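Local coordinates for protein lipoxygenase (Cyanothece sp., PDB 5EK8) that acts as a 9R-lipoxygenase, a non-heme iron enzyme that probably adds molecular oxygen to polyunsaturated fatty acids, at residues Glu494-Tyr499 with Lys534-Arg539; Asn168-Arg173 with Met427-Val432. All coordinates share one frame; numbering follows the deposited sequence.

Contact 1 (Glu494-Tyr499 with Lys534-Arg539)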
loop_
_atom_site.group_PDB
_atom_site.type_symbol
_atom_site.label_atom_id
_atom_site.label_comp_id
_atom_site.label_asym_id
_atom_site.label_seq_id
_atom_site.Cartn_x
_atom_site.Cartn_y
_atom_site.Cartn_z
ATOM N N GLU A 494 -12.577 6.956 13.779
ATOM C CA GLU A 494 -13.001 8.314 13.476
ATOM C C GLU A 494 -12.597 8.761 12.082
ATOM O O GLU A 494 -13.255 9.620 11.498
ATOM C CB GLU A 494 -12.435 9.292 14.507
ATOM C CG GLU A 494 -13.008 9.107 15.907
ATOM C CD GLU A 494 -12.436 10.087 16.909
ATOM O OE1 GLU A 494 -11.692 11.000 16.486
ATOM O OE2 GLU A 494 -12.723 9.930 18.119
ATOM N N HIS A 495 -11.523 8.193 11.541
ATOM C CA HIS A 495 -11.037 8.681 10.256
ATOM C C HIS A 495 -11.271 7.719 9.106
ATOM O O HIS A 495 -10.942 8.023 7.963
ATOM C CB HIS A 495 -9.553 9.021 10.357
ATOM C CG HIS A 495 -9.279 10.233 11.182
ATOM N ND1 HIS A 495 -8.937 10.166 12.518
ATOM C CD2 HIS A 495 -9.317 11.550 10.869
ATOM C CE1 HIS A 495 -8.769 11.387 12.987
ATOM N NE2 HIS A 495 -8.992 12.247 12.008
ATOM N N SER A 496 -11.858 6.566 9.402
ATOM C CA SER A 496 -12.150 5.596 8.361
ATOM C C SER A 496 -13.298 6.105 7.505
ATOM O O SER A 496 -13.878 7.144 7.803
ATOM C CB SER A 496 -12.485 4.239 8.971
ATOM O OG SER A 496 -13.653 4.294 9.764
ATOM N N MET A 497 -13.612 5.386 6.433
ATOM C CA MET A 497 -14.751 5.745 5.604
ATOM C C MET A 497 -16.044 5.453 6.339
ATOM O O MET A 497 -16.076 4.623 7.248
ATOM C CB MET A 497 -14.737 4.982 4.280
ATOM C CG MET A 497 -13.522 5.245 3.405
ATOM S SD MET A 497 -13.690 4.485 1.774
ATOM C CE MET A 497 -14.784 5.642 0.953
ATOM N N PRO A 498 -17.119 6.148 5.960
ATOM C CA PRO A 498 -18.424 5.686 6.421
ATOM C C PRO A 498 -18.744 4.337 5.791
ATOM O O PRO A 498 -18.607 4.193 4.579
ATOM C CB PRO A 498 -19.384 6.782 5.935
ATOM C CG PRO A 498 -18.626 7.538 4.888
ATOM C CD PRO A 498 -17.195 7.453 5.286
ATOM N N TYR A 499 -19.154 3.369 6.605
ATOM C CA TYR A 499 -19.502 2.041 6.112
ATOM C C TYR A 499 -20.648 2.063 5.109
ATOM O O TYR A 499 -21.639 2.775 5.279
ATOM C CB TYR A 499 -19.862 1.115 7.275
ATOM C CG TYR A 499 -20.347 -0.257 6.847
ATOM C CD1 TYR A 499 -19.502 -1.150 6.190
ATOM C CD2 TYR A 499 -21.646 -0.667 7.111
ATOM C CE1 TYR A 499 -19.953 -2.414 5.801
ATOM C CE2 TYR A 499 -22.098 -1.918 6.730
ATOM C CZ TYR A 499 -21.254 -2.788 6.082
ATOM O OH TYR A 499 -21.733 -4.024 5.715
ATOM N N LYS A 534 -22.434 8.875 11.298
ATOM C CA LYS A 534 -22.405 7.808 10.305
ATOM C C LYS A 534 -21.773 6.551 10.892
ATOM O O LYS A 534 -20.874 6.627 11.727
ATOM C CB LYS A 534 -21.635 8.246 9.057
ATOM C CG LYS A 534 -22.285 9.357 8.250
ATOM C CD LYS A 534 -21.240 10.071 7.391
ATOM C CE LYS A 534 -21.861 11.092 6.449
ATOM N NZ LYS A 534 -22.476 10.442 5.262
ATOM N N THR A 535 -22.255 5.395 10.459
ATOM C CA THR A 535 -21.620 4.136 10.817
ATOM C C THR A 535 -20.273 4.012 10.111
ATOM O O THR A 535 -20.189 4.147 8.891
ATOM C CB THR A 535 -22.507 2.944 10.451
ATOM O OG1 THR A 535 -23.731 3.019 11.197
ATOM C CG2 THR A 535 -21.792 1.636 10.755
ATOM N N LYS A 536 -19.222 3.759 10.881
ATOM C CA LYS A 536 -17.872 3.729 10.328
ATOM C C LYS A 536 -17.420 2.314 9.955
ATOM O O LYS A 536 -17.794 1.337 10.606
ATOM C CB LYS A 536 -16.894 4.362 11.316
ATOM C CG LYS A 536 -17.304 5.754 11.773
ATOM C CD LYS A 536 -17.647 6.666 10.596
ATOM C CE LYS A 536 -16.449 6.881 9.670
ATOM N NZ LYS A 536 -15.326 7.580 10.348
ATOM N N VAL A 537 -16.613 2.219 8.899
ATOM C CA VAL A 537 -16.208 0.927 8.353
ATOM C C VAL A 537 -15.255 0.178 9.294
ATOM O O VAL A 537 -15.376 -1.034 9.456
ATOM C CB VAL A 537 -15.557 1.084 6.949
ATOM C CG1 VAL A 537 -14.391 2.047 6.989
ATOM C CG2 VAL A 537 -15.113 -0.262 6.408
ATOM N N ILE A 538 -14.330 0.887 9.934
ATOM C CA ILE A 538 -13.408 0.225 10.854
ATOM C C ILE A 538 -14.015 0.080 12.251
ATOM O O ILE A 538 -14.465 1.053 12.854
ATOM C CB ILE A 538 -12.055 0.973 10.970
ATOM C CG1 ILE A 538 -11.358 1.048 9.612
ATOM C CG2 ILE A 538 -11.141 0.265 11.957
ATOM C CD1 ILE A 538 -11.078 -0.292 9.007
ATOM N N ARG A 539 -14.019 -1.149 12.756
ATOM C CA ARG A 539 -14.498 -1.428 14.101
ATOM C C ARG A 539 -13.442 -1.077 15.149
ATOM O O ARG A 539 -12.247 -1.265 14.914
ATOM C CB ARG A 539 -14.902 -2.896 14.217
ATOM C CG ARG A 539 -16.062 -3.277 13.305
ATOM C CD ARG A 539 -16.443 -4.738 13.479
ATOM N NE ARG A 539 -17.590 -5.114 12.660
ATOM C CZ ARG A 539 -17.506 -5.556 11.410
ATOM N NH1 ARG A 539 -16.321 -5.683 10.824
ATOM N NH2 ARG A 539 -18.610 -5.872 10.745
#
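The aromatic ring of Tyr-499 lies obliquely beside Val-537 CA and the methyl of Thr-535. Its root is closer in: Tyr-499 CB sits 4.0 Å from Thr-535 CG2. With CG anti to the backbone N (chi1 175°), the ring leads outward from this root to a hydroxyl bonded to Asp-522. The two backbones pair at a single beta bridge between Pro-498 and Lys-536. Val-537 N donates to Met-497 O at 3.0 Å. On the other side, Tyr-499 N donates to Thr-535 O at 2.6 Å. These bonds flank Pro-498 as in a non-hydrogen-bonded antiparallel pair, a position that suits a residue with no N-H to give. At the surface, Pro-498 CB rests 4.0 Å from Lys-534 CD, an apolar touch that suits proline and lysine methylenes alike. Ser-496, the first residue beyond helix 482-495, is small enough for its CB to pack against Val-537 CG1 and Ile-538 CG1. Its OG bonds back to Val-493 O and takes a weak bond from Ile-538 N. Lys-536 sets out away from this segment, but successive torsions near -60° (chi2 to chi4) curl it back, and NZ reaches Ser-496 O at 3.0 Å from above the carbonyl plane (46° out of it) and also bonds Val-493 O. With an alanine here, Ser-496 O would probably lose its ammonium partner, Val-493 O would keep just the Ser-496 hydroxyl, and a gap would open beside the Ser-496 and Met-497 carbonyls. An ammonium group among carbonyls at a helix C-terminus probably offsets the partial negative charge gathered there.

Contact 2 (Asn168-Arg173 with Met427-Val432)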
loop_
_atom_site.group_PDB
_atom_site.type_symbol
_atom_site.label_atom_id
_atom_site.label_comp_id
_atom_site.label_asym_id
_atom_site.label_seq_id
_atom_site.Cartn_x
_atom_site.Cartn_y
_atom_site.Cartn_z
ATOM N N ASN A 168 -9.200 16.186 2.262
ATOM C CA ASN A 168 -9.709 16.231 0.896
ATOM C C ASN A 168 -9.842 14.851 0.273
ATOM O O ASN A 168 -10.354 14.708 -0.838
ATOM C CB ASN A 168 -8.807 17.103 0.028
ATOM C CG ASN A 168 -8.919 18.573 0.372
ATOM O OD1 ASN A 168 -10.018 19.081 0.610
ATOM N ND2 ASN A 168 -7.783 19.263 0.413
ATOM N N SER A 169 -9.385 13.833 0.991
ATOM C CA SER A 169 -9.458 12.469 0.487
ATOM C C SER A 169 -10.693 11.753 0.998
ATOM O O SER A 169 -11.113 11.961 2.135
ATOM C CB SER A 169 -8.210 11.674 0.880
ATOM O OG SER A 169 -8.334 10.316 0.488
ATOM N N PRO A 170 -11.283 10.902 0.149
ATOM C CA PRO A 170 -12.344 9.981 0.571
ATOM C C PRO A 170 -11.783 8.866 1.450
ATOM O O PRO A 170 -12.529 8.030 1.959
ATOM C CB PRO A 170 -12.877 9.426 -0.753
ATOM C CG PRO A 170 -11.735 9.578 -1.716
ATOM C CD PRO A 170 -11.036 10.837 -1.304
ATOM N N PHE A 171 -10.463 8.858 1.614
ATOM C CA PHE A 171 -9.788 7.834 2.394
ATOM C C PHE A 171 -9.012 8.453 3.545
ATOM O O PHE A 171 -8.689 9.641 3.527
ATOM C CB PHE A 171 -8.842 7.022 1.510
ATOM C CG PHE A 171 -9.478 6.504 0.249
ATOM C CD1 PHE A 171 -10.523 5.595 0.308
ATOM C CD2 PHE A 171 -9.020 6.913 -0.995
ATOM C CE1 PHE A 171 -11.104 5.108 -0.850
ATOM C CE2 PHE A 171 -9.595 6.430 -2.158
ATOM C CZ PHE A 171 -10.640 5.524 -2.086
ATOM N N ALA A 172 -8.720 7.644 4.554
ATOM C CA ALA A 172 -7.840 8.081 5.623
ATOM C C ALA A 172 -6.390 8.053 5.143
ATOM O O ALA A 172 -5.772 6.990 5.038
ATOM C CB ALA A 172 -8.016 7.217 6.840
ATOM N N ARG A 173 -5.862 9.233 4.833
ATOM C CA ARG A 173 -4.509 9.379 4.311
ATOM C C ARG A 173 -3.803 10.543 4.997
ATOM O O ARG A 173 -4.451 11.414 5.586
ATOM C CB ARG A 173 -4.534 9.604 2.798
ATOM C CG ARG A 173 -5.308 8.556 2.019
ATOM C CD ARG A 173 -5.070 8.716 0.532
ATOM N NE ARG A 173 -3.639 8.704 0.253
ATOM C CZ ARG A 173 -3.099 8.945 -0.934
ATOM N NH1 ARG A 173 -3.872 9.222 -1.978
ATOM N NH2 ARG A 173 -1.782 8.918 -1.069
ATOM N N MET A 427 -14.720 2.327 -7.898
ATOM C CA MET A 427 -14.357 0.964 -7.511
ATOM C C MET A 427 -13.665 1.002 -6.159
ATOM O O MET A 427 -14.010 0.246 -5.221
ATOM C CB MET A 427 -13.439 0.305 -8.545
ATOM C CG MET A 427 -14.071 0.047 -9.902
ATOM S SD MET A 427 -12.919 -0.744 -11.049
ATOM C CE MET A 427 -12.727 -2.353 -10.285
ATOM N N CYS A 428 -12.703 1.916 -6.057
ATOM C CA CYS A 428 -11.891 2.002 -4.849
ATOM C C CYS A 428 -12.701 2.334 -3.602
ATOM O O CYS A 428 -12.638 1.609 -2.606
ATOM C CB CYS A 428 -10.786 3.033 -5.040
ATOM S SG CYS A 428 -9.572 2.534 -6.271
ATOM N N THR A 429 -13.456 3.429 -3.663
ATOM C CA THR A 429 -14.293 3.861 -2.545
ATOM C C THR A 429 -15.302 2.782 -2.168
ATOM O O THR A 429 -15.508 2.504 -0.978
ATOM C CB THR A 429 -15.048 5.177 -2.860
ATOM O OG1 THR A 429 -15.837 5.021 -4.049
ATOM C CG2 THR A 429 -14.073 6.328 -3.046
ATOM N N GLU A 430 -15.918 2.175 -3.184
ATOM C CA GLU A 430 -16.834 1.057 -2.966
ATOM C C GLU A 430 -16.220 -0.018 -2.077
ATOM O O GLU A 430 -16.765 -0.330 -1.015
ATOM C CB GLU A 430 -17.271 0.430 -4.293
ATOM C CG GLU A 430 -18.516 1.056 -4.897
ATOM C CD GLU A 430 -18.812 0.541 -6.295
ATOM O OE1 GLU A 430 -18.181 -0.453 -6.710
ATOM O OE2 GLU A 430 -19.673 1.132 -6.983
ATOM N N VAL A 431 -15.086 -0.588 -2.486
ATOM C CA VAL A 431 -14.572 -1.712 -1.695
ATOM C C VAL A 431 -13.929 -1.285 -0.364
ATOM O O VAL A 431 -14.019 -2.015 0.625
ATOM C CB VAL A 431 -13.565 -2.559 -2.491
ATOM C CG1 VAL A 431 -14.290 -3.322 -3.582
ATOM C CG2 VAL A 431 -12.455 -1.692 -3.071
ATOM N N VAL A 432 -13.303 -0.108 -0.323
ATOM C CA VAL A 432 -12.620 0.316 0.902
ATOM C C VAL A 432 -13.659 0.673 1.969
ATOM O O VAL A 432 -13.398 0.563 3.168
ATOM C CB VAL A 432 -11.650 1.507 0.648
ATOM C CG1 VAL A 432 -11.090 2.052 1.957
ATOM C CG2 VAL A 432 -10.500 1.074 -0.260
#
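Phe-171 meets helix 421-432 at its backbone as well as its side chains, for the amide N of Thr-429 lies in the plane of the ring, at its edge, 3.8 Å from Phe-171 CZ. The ring is carried by an ST turn in the loop between strand 152-160 and helix 188-214: Ser-169 OG accepts from Phe-171 N at 2.8 Å, serine's short side chain being able to fold back onto the backbone. Pro-170, inside this turn, lays its CG over one face of the ring, offset toward the rim, while its CB touches the methyl of Thr-429. No hydrogen bond crosses between the segments; the contact is apolar, made by Cys-428, Thr-429 and Val-432, which come to one side of the helix. Cys-428 brings its CB to within 3.9 Å of Phe-171 CZ, and the branched Val-432 sets its CB 3.9 Å from Phe-171 CE1, its side chain crossing the aromatic one at about a right angle. Val-365 and Met-497 also touch the ring. Val-365 belongs to helix 337-377, which carries the iron ligands His-359 and His-364. The contact thus packs a loop against a helix without taking part in the metal site, the iron lying about 13 Å from the side chain of Cys-428. Threonine suits its place with a hydroxyl for the helix and a methyl for the ring: OG1, at chi1 57°, bonds to Gln-426 O, which leaves Thr-429 CG2 lying against the ring, 3.7 Å from Phe-171 CZ.

Contact 2 is a buried, apolar meeting nearer the centre of the chain and the iron, whereas contact 1 is only partly buried and depends on backbone bonds and a lysine ammonium. Its polar character fits a place where a helix ends and two largely non-helical segments meet, whose amides need partners across the contact; a formed helix in contact 2 already satisfies most of its own. The two touch through Met-497, whose SD lies 3.6 Å from Val-432 CG1 and 3.7 Å from Phe-171 CD1, and helix 421-432 thereby borders contact 1. Helix 337-377 is shared, packing on Ser-496 and Ile-538 in one contact and on Phe-171 and Cys-428 in the other.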